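Local coordinates for Lmo1499 protein (Listeria monocytogenes, PDB 4IIW) that probably acts as a membrane-bound endolytic transglycosylase that cleaves nascent peptidoglycan strands and so terminates their elongation, at residues Ile113-Thr118 with Ile228-Ala233; Val262-Gly267 with Gly295-Ser300. All coordinates share one frame; numbering follows the deposited sequence.

Contact 1 (Ile113-Thr118 with Ile228-Ala233)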
loop_
_atom_site.group_PDB
_atom_site.type_symbol
_atom_site.label_atom_id
_atom_site.label_comp_id
_atom_site.label_asym_id
_atom_site.label_seq_id
_atom_site.Cartn_x
_atom_site.Cartn_y
_atom_site.Cartn_z
ATOM N N ILE B 113 33.688 31.745 -6.978
ATOM C CA ILE B 113 34.034 31.608 -8.396
ATOM C C ILE B 113 35.458 31.042 -8.511
ATOM O O ILE B 113 36.438 31.741 -8.246
ATOM C CB ILE B 113 33.957 32.962 -9.148
ATOM C CG1 ILE B 113 32.550 33.572 -9.033
ATOM C CG2 ILE B 113 34.316 32.767 -10.595
ATOM C CD1 ILE B 113 31.444 32.720 -9.636
ATOM N N PRO B 114 35.580 29.775 -8.888
ATOM C CA PRO B 114 36.902 29.194 -8.998
ATOM C C PRO B 114 37.656 29.546 -10.285
ATOM O O PRO B 114 37.086 30.092 -11.234
ATOM C CB PRO B 114 36.629 27.675 -8.978
ATOM C CG PRO B 114 35.131 27.496 -8.793
ATOM C CD PRO B 114 34.524 28.808 -9.207
ATOM N N GLU B 115 38.938 29.213 -10.284
ATOM C CA GLU B 115 39.812 29.373 -11.433
ATOM C C GLU B 115 39.426 28.400 -12.553
ATOM O O GLU B 115 38.875 27.330 -12.302
ATOM C CB GLU B 115 41.229 29.025 -11.032
ATOM C CG GLU B 115 41.777 29.824 -9.898
ATOM C CD GLU B 115 43.060 29.227 -9.353
ATOM O OE1 GLU B 115 43.545 28.210 -9.915
ATOM O OE2 GLU B 115 43.586 29.780 -8.363
ATOM N N GLY B 116 39.752 28.760 -13.788
ATOM C CA GLY B 116 39.472 27.893 -14.932
ATOM C C GLY B 116 38.024 27.878 -15.370
ATOM O O GLY B 116 37.625 27.027 -16.163
ATOM N N TYR B 117 37.251 28.828 -14.859
ATOM C CA TYR B 117 35.849 28.948 -15.192
ATOM C C TYR B 117 35.588 29.932 -16.321
ATOM O O TYR B 117 36.221 30.984 -16.408
ATOM C CB TYR B 117 35.034 29.371 -13.961
ATOM C CG TYR B 117 34.390 28.234 -13.220
ATOM C CD1 TYR B 117 35.089 27.062 -12.980
ATOM C CD2 TYR B 117 33.093 28.350 -12.705
ATOM C CE1 TYR B 117 34.504 26.000 -12.290
ATOM C CE2 TYR B 117 32.494 27.285 -11.999
ATOM C CZ TYR B 117 33.215 26.113 -11.802
ATOM O OH TYR B 117 32.685 25.039 -11.125
ATOM N N THR B 118 34.627 29.568 -17.166
ATOM C CA THR B 118 34.174 30.386 -18.282
ATOM C C THR B 118 32.993 31.208 -17.817
ATOM O O THR B 118 32.430 30.950 -16.754
ATOM C CB THR B 118 33.658 29.504 -19.400
ATOM O OG1 THR B 118 32.464 28.819 -18.960
ATOM C CG2 THR B 118 34.720 28.481 -19.798
ATOM N N ILE B 228 45.090 29.929 -21.248
ATOM C CA ILE B 228 45.473 28.699 -21.931
ATOM C C ILE B 228 46.415 27.913 -21.023
ATOM O O ILE B 228 46.441 26.673 -21.077
ATOM C CB ILE B 228 46.038 28.922 -23.350
ATOM C CG1 ILE B 228 47.370 29.642 -23.348
ATOM C CG2 ILE B 228 45.069 29.723 -24.183
ATOM C CD1 ILE B 228 47.935 29.825 -24.761
ATOM N N ILE B 229 47.166 28.631 -20.175
ATOM C CA ILE B 229 48.059 27.987 -19.195
ATOM C C ILE B 229 47.206 27.334 -18.113
ATOM O O ILE B 229 47.466 26.193 -17.728
ATOM C CB ILE B 229 49.071 28.974 -18.525
ATOM C CG1 ILE B 229 50.046 29.565 -19.548
ATOM C CG2 ILE B 229 49.894 28.276 -17.469
ATOM C CD1 ILE B 229 50.945 30.683 -18.977
ATOM N N GLU B 230 46.185 28.057 -17.641
ATOM C CA GLU B 230 45.282 27.546 -16.591
ATOM C C GLU B 230 44.605 26.222 -16.979
ATOM O O GLU B 230 44.702 25.247 -16.246
ATOM C CB GLU B 230 44.202 28.570 -16.239
ATOM C CG GLU B 230 43.320 28.181 -15.034
ATOM C CD GLU B 230 44.011 28.379 -13.689
ATOM O OE1 GLU B 230 44.919 29.227 -13.611
ATOM O OE2 GLU B 230 43.627 27.708 -12.694
ATOM N N LYS B 231 43.945 26.186 -18.135
ATOM C CA LYS B 231 43.234 24.980 -18.564
ATOM C C LYS B 231 44.148 23.791 -18.891
ATOM O O LYS B 231 43.668 22.667 -18.965
ATOM C CB LYS B 231 42.321 25.259 -19.770
ATOM C CG LYS B 231 41.233 26.310 -19.561
ATOM C CD LYS B 231 40.364 26.049 -18.341
ATOM C CE LYS B 231 39.627 24.709 -18.384
ATOM N NZ LYS B 231 38.843 24.475 -17.115
ATOM N N GLU B 232 45.447 24.024 -19.083
ATOM C CA GLU B 232 46.387 22.927 -19.405
ATOM C C GLU B 232 47.152 22.347 -18.205
ATOM O O GLU B 232 47.865 21.364 -18.351
ATOM C CB GLU B 232 47.397 23.370 -20.480
ATOM C CG GLU B 232 46.858 23.407 -21.918
ATOM C CD GLU B 232 46.703 22.020 -22.555
ATOM O OE1 GLU B 232 46.426 21.040 -21.827
ATOM O OE2 GLU B 232 46.848 21.911 -23.799
ATOM N N ALA B 233 46.998 22.929 -17.027
ATOM C CA ALA B 233 47.745 22.467 -15.873
ATOM C C ALA B 233 46.900 21.673 -14.909
ATOM O O ALA B 233 45.811 22.103 -14.533
ATOM C CB ALA B 233 48.350 23.656 -15.143
#

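Contact 2 (Val262-Gly267 with Gly295-Ser300)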
loop_
_atom_site.group_PDB
_atom_site.type_symbol
_atom_site.label_atom_id
_atom_site.label_comp_id
_atom_site.label_asym_id
_atom_site.label_seq_id
_atom_site.Cartn_x
_atom_site.Cartn_y
_atom_site.Cartn_z
ATOM N N VAL B 262 40.039 24.543 -28.323
ATOM C CA VAL B 262 39.103 23.894 -29.235
ATOM C C VAL B 262 37.749 23.693 -28.524
ATOM O O VAL B 262 36.689 24.001 -29.077
ATOM C CB VAL B 262 39.647 22.549 -29.752
ATOM C CG1 VAL B 262 38.551 21.766 -30.477
ATOM C CG2 VAL B 262 40.843 22.781 -30.649
ATOM N N LEU B 263 37.792 23.191 -27.293
ATOM C CA LEU B 263 36.573 22.977 -26.522
ATOM C C LEU B 263 35.846 24.301 -26.299
ATOM O O LEU B 263 34.622 24.370 -26.408
ATOM C CB LEU B 263 36.875 22.301 -25.174
ATOM C CG LEU B 263 37.457 20.880 -25.204
ATOM C CD1 LEU B 263 37.735 20.404 -23.792
ATOM C CD2 LEU B 263 36.541 19.890 -25.942
ATOM N N TYR B 264 36.595 25.356 -25.989
ATOM C CA TYR B 264 35.978 26.652 -25.784
ATOM C C TYR B 264 35.339 27.143 -27.087
ATOM O O TYR B 264 34.268 27.754 -27.065
ATOM C CB TYR B 264 36.970 27.670 -25.250
ATOM C CG TYR B 264 36.327 29.009 -25.025
ATOM C CD1 TYR B 264 35.574 29.255 -23.876
ATOM C CD2 TYR B 264 36.445 30.027 -25.968
ATOM C CE1 TYR B 264 34.966 30.487 -23.664
ATOM C CE2 TYR B 264 35.836 31.257 -25.766
ATOM C CZ TYR B 264 35.102 31.482 -24.614
ATOM O OH TYR B 264 34.510 32.694 -24.425
ATOM N N ALA B 265 35.991 26.864 -28.213
ATOM C CA ALA B 265 35.465 27.231 -29.528
ATOM C C ALA B 265 34.068 26.643 -29.728
ATOM O O ALA B 265 33.175 27.317 -30.253
ATOM C CB ALA B 265 36.398 26.745 -30.627
ATOM N N LEU B 266 33.889 25.390 -29.306
ATOM C CA LEU B 266 32.600 24.698 -29.417
ATOM C C LEU B 266 31.642 25.057 -28.283
ATOM O O LEU B 266 30.524 24.534 -28.233
ATOM C CB LEU B 266 32.804 23.188 -29.391
ATOM C CG LEU B 266 33.606 22.536 -30.516
ATOM C CD1 LEU B 266 33.814 21.085 -30.182
ATOM C CD2 LEU B 266 32.912 22.680 -31.863
ATOM N N GLY B 267 32.072 25.932 -27.374
ATOM C CA GLY B 267 31.249 26.313 -26.231
ATOM C C GLY B 267 30.734 25.057 -25.571
ATOM O O GLY B 267 29.539 24.918 -25.330
ATOM N N GLY B 295 40.959 36.089 -27.500
ATOM C CA GLY B 295 40.784 36.463 -26.107
ATOM C C GLY B 295 40.942 35.234 -25.222
ATOM O O GLY B 295 41.172 34.130 -25.718
ATOM N N PRO B 296 40.853 35.421 -23.904
ATOM C CA PRO B 296 40.963 34.328 -22.951
ATOM C C PRO B 296 39.836 33.332 -23.111
ATOM O O PRO B 296 38.780 33.689 -23.657
ATOM C CB PRO B 296 40.808 35.037 -21.595
ATOM C CG PRO B 296 41.212 36.437 -21.859
ATOM C CD PRO B 296 40.807 36.733 -23.238
ATOM N N ILE B 297 40.053 32.109 -22.620
ATOM C CA ILE B 297 39.032 31.055 -22.655
ATOM C C ILE B 297 38.491 30.722 -21.252
ATOM O O ILE B 297 37.706 29.783 -21.077
ATOM C CB ILE B 297 39.556 29.777 -23.310
ATOM C CG1 ILE B 297 40.731 29.196 -22.513
ATOM C CG2 ILE B 297 39.951 30.071 -24.741
ATOM C CD1 ILE B 297 41.135 27.763 -22.951
ATOM N N SER B 298 38.928 31.490 -20.256
ATOM C CA SER B 298 38.491 31.306 -18.877
ATOM C C SER B 298 39.203 32.335 -18.021
ATOM O O SER B 298 39.979 33.122 -18.544
ATOM C CB SER B 298 38.867 29.910 -18.368
ATOM O OG SER B 298 40.270 29.821 -18.214
ATOM N N ASN B 299 38.941 32.332 -16.715
ATOM C CA ASN B 299 39.681 33.198 -15.797
ATOM C C ASN B 299 40.901 32.409 -15.292
ATOM O O ASN B 299 41.027 31.231 -15.592
ATOM C CB ASN B 299 38.806 33.741 -14.663
ATOM C CG ASN B 299 38.160 32.661 -13.846
ATOM O OD1 ASN B 299 38.478 31.470 -13.977
ATOM N ND2 ASN B 299 37.248 33.068 -12.982
ATOM N N SER B 300 41.786 33.057 -14.541
ATOM C CA SER B 300 43.037 32.436 -14.108
ATOM C C SER B 300 43.415 32.753 -12.680
ATOM O O SER B 300 43.066 33.806 -12.159
ATOM C CB SER B 300 44.182 32.945 -14.991
ATOM O OG SER B 300 43.964 32.672 -16.362
#

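Contact 1 (Ile113-Thr118 with Ile228-Ala233)
Lys231 and Glu230, neighbours on the last turn of helix 219-232, meet Gly116 in the loop that runs from strand 111-112 to helix 119-129. This is loop-on-helix packing at the C-terminal end of the helix that also carries Glu232, predicted to be important for catalysis in this YceG/MltG family. It illustrates how a glycine in a loop can sit between two long side chains. The lysine reaches across to the loop: CD lies 3.6 Å from Gly116 O, and bends at chi2 and chi3 bring the ammonium group onto the same oxygen. The bond from Lys231 NZ to Gly116 O is 3.0 Å long and meets the carbonyl in its plane, on a lone pair, with a C=O...N angle of 132°. Glu230 approaches differently. With CG anti to the backbone N (chi1 -173°), the chain leaves the helix toward the loop, and CG rests 3.8 Å from Gly116 N; a turn at chi2 then carries the carboxylate past Gly116 to the side chain of Glu115. The two glutamates cross at about a right angle, their carboxylate planes 85° apart. The two carboxylates, both acceptors, are not hydrogen-bonded to each other, and Glu230 finds its polar partners outside the two segments, where OE1 is gripped by Gly301 N and the hydroxyl of Ser304; Arg239 offers OE2 a long, weak ion pair. These partners fix the rotation of the buried carboxylate and may offset the nearness of the like charge on Glu115, which also packs on Asn236 of the second subunit. Across Gly116 the loop folds on itself, Pro114 CD sitting 3.7 Å above the centre of one face of the Tyr117 ring.

Contact 2 (Val262-Gly267 with Gly295-Ser300)
Two first torsions set up this CH-pi contact between Tyr264 and Ile297. In Tyr264 the ring swings out opposite the backbone N (chi1 -179°), so it extends from helix 259-265 toward the loop. In Ile297, chi1 of 62° puts CG1 between the backbone N and the carbonyl carbon, while CG2 stands beside the N, where it can lie against the tyrosine. The ring thus receives the branch point and backbone of the isoleucine over one face. Ile297 CA lies 4.0 Å from the centroid of the Tyr264 ring and 9° off its normal, almost straight above the middle. Around that point the side chains slide past each other in opposite directions: Ile297 CB reaches Tyr264 CG at 3.7 Å, Ile297 CG2 meets Tyr264 CD2 at 3.7 Å, and the carbonyl oxygen of Ile297 comes near Tyr264 CD1. No hydrogen bond crosses the pair; its polar groups have partners outside the two segments. The phenol oxygen is hydrogen-bonded to Glu173 OE1, which holds the far end of the ring, and Ile297 N is joined to the hydroxyl of Ser227 on helix 219-232, the helix against which Pro296 also packs. Just past the isoleucine, Ser298 has a fully extended backbone, and its OG donates to Asn299 O at 3.1 Å, tilted from the carbonyl plane. The helix closes soon after Tyr264 in a Schellman motif: Gly267 has positive phi and its N bonds back to Tyr264 O at 2.9 Å. The whole is a buried CH-pi packing of a helix on a loop, and it belongs to the surroundings of Glu232, predicted to be important for catalysis, whose side chain is about 7 Å from that of Ile297.

In the fold
From the N terminus the chain passes strand 111-112 and enters the loop 113-118, which meets its partner 110 residues later. Contact 1 closes this long, mostly helical loop when helix 219-232 ends against it. Only afterwards does contact 2 open, on helix 259-265, and it closes a short, largely irregular loop at 295-300. The two are therefore in series, neither nested nor crossed, yet their centres lie 9 Å apart. They join directly where Asn299 OD1 meets Tyr117 N at 3.0 Å, a probable hydrogen bond. Together they gather two loops and two helix ends around Glu232, predicted to matter for catalysis.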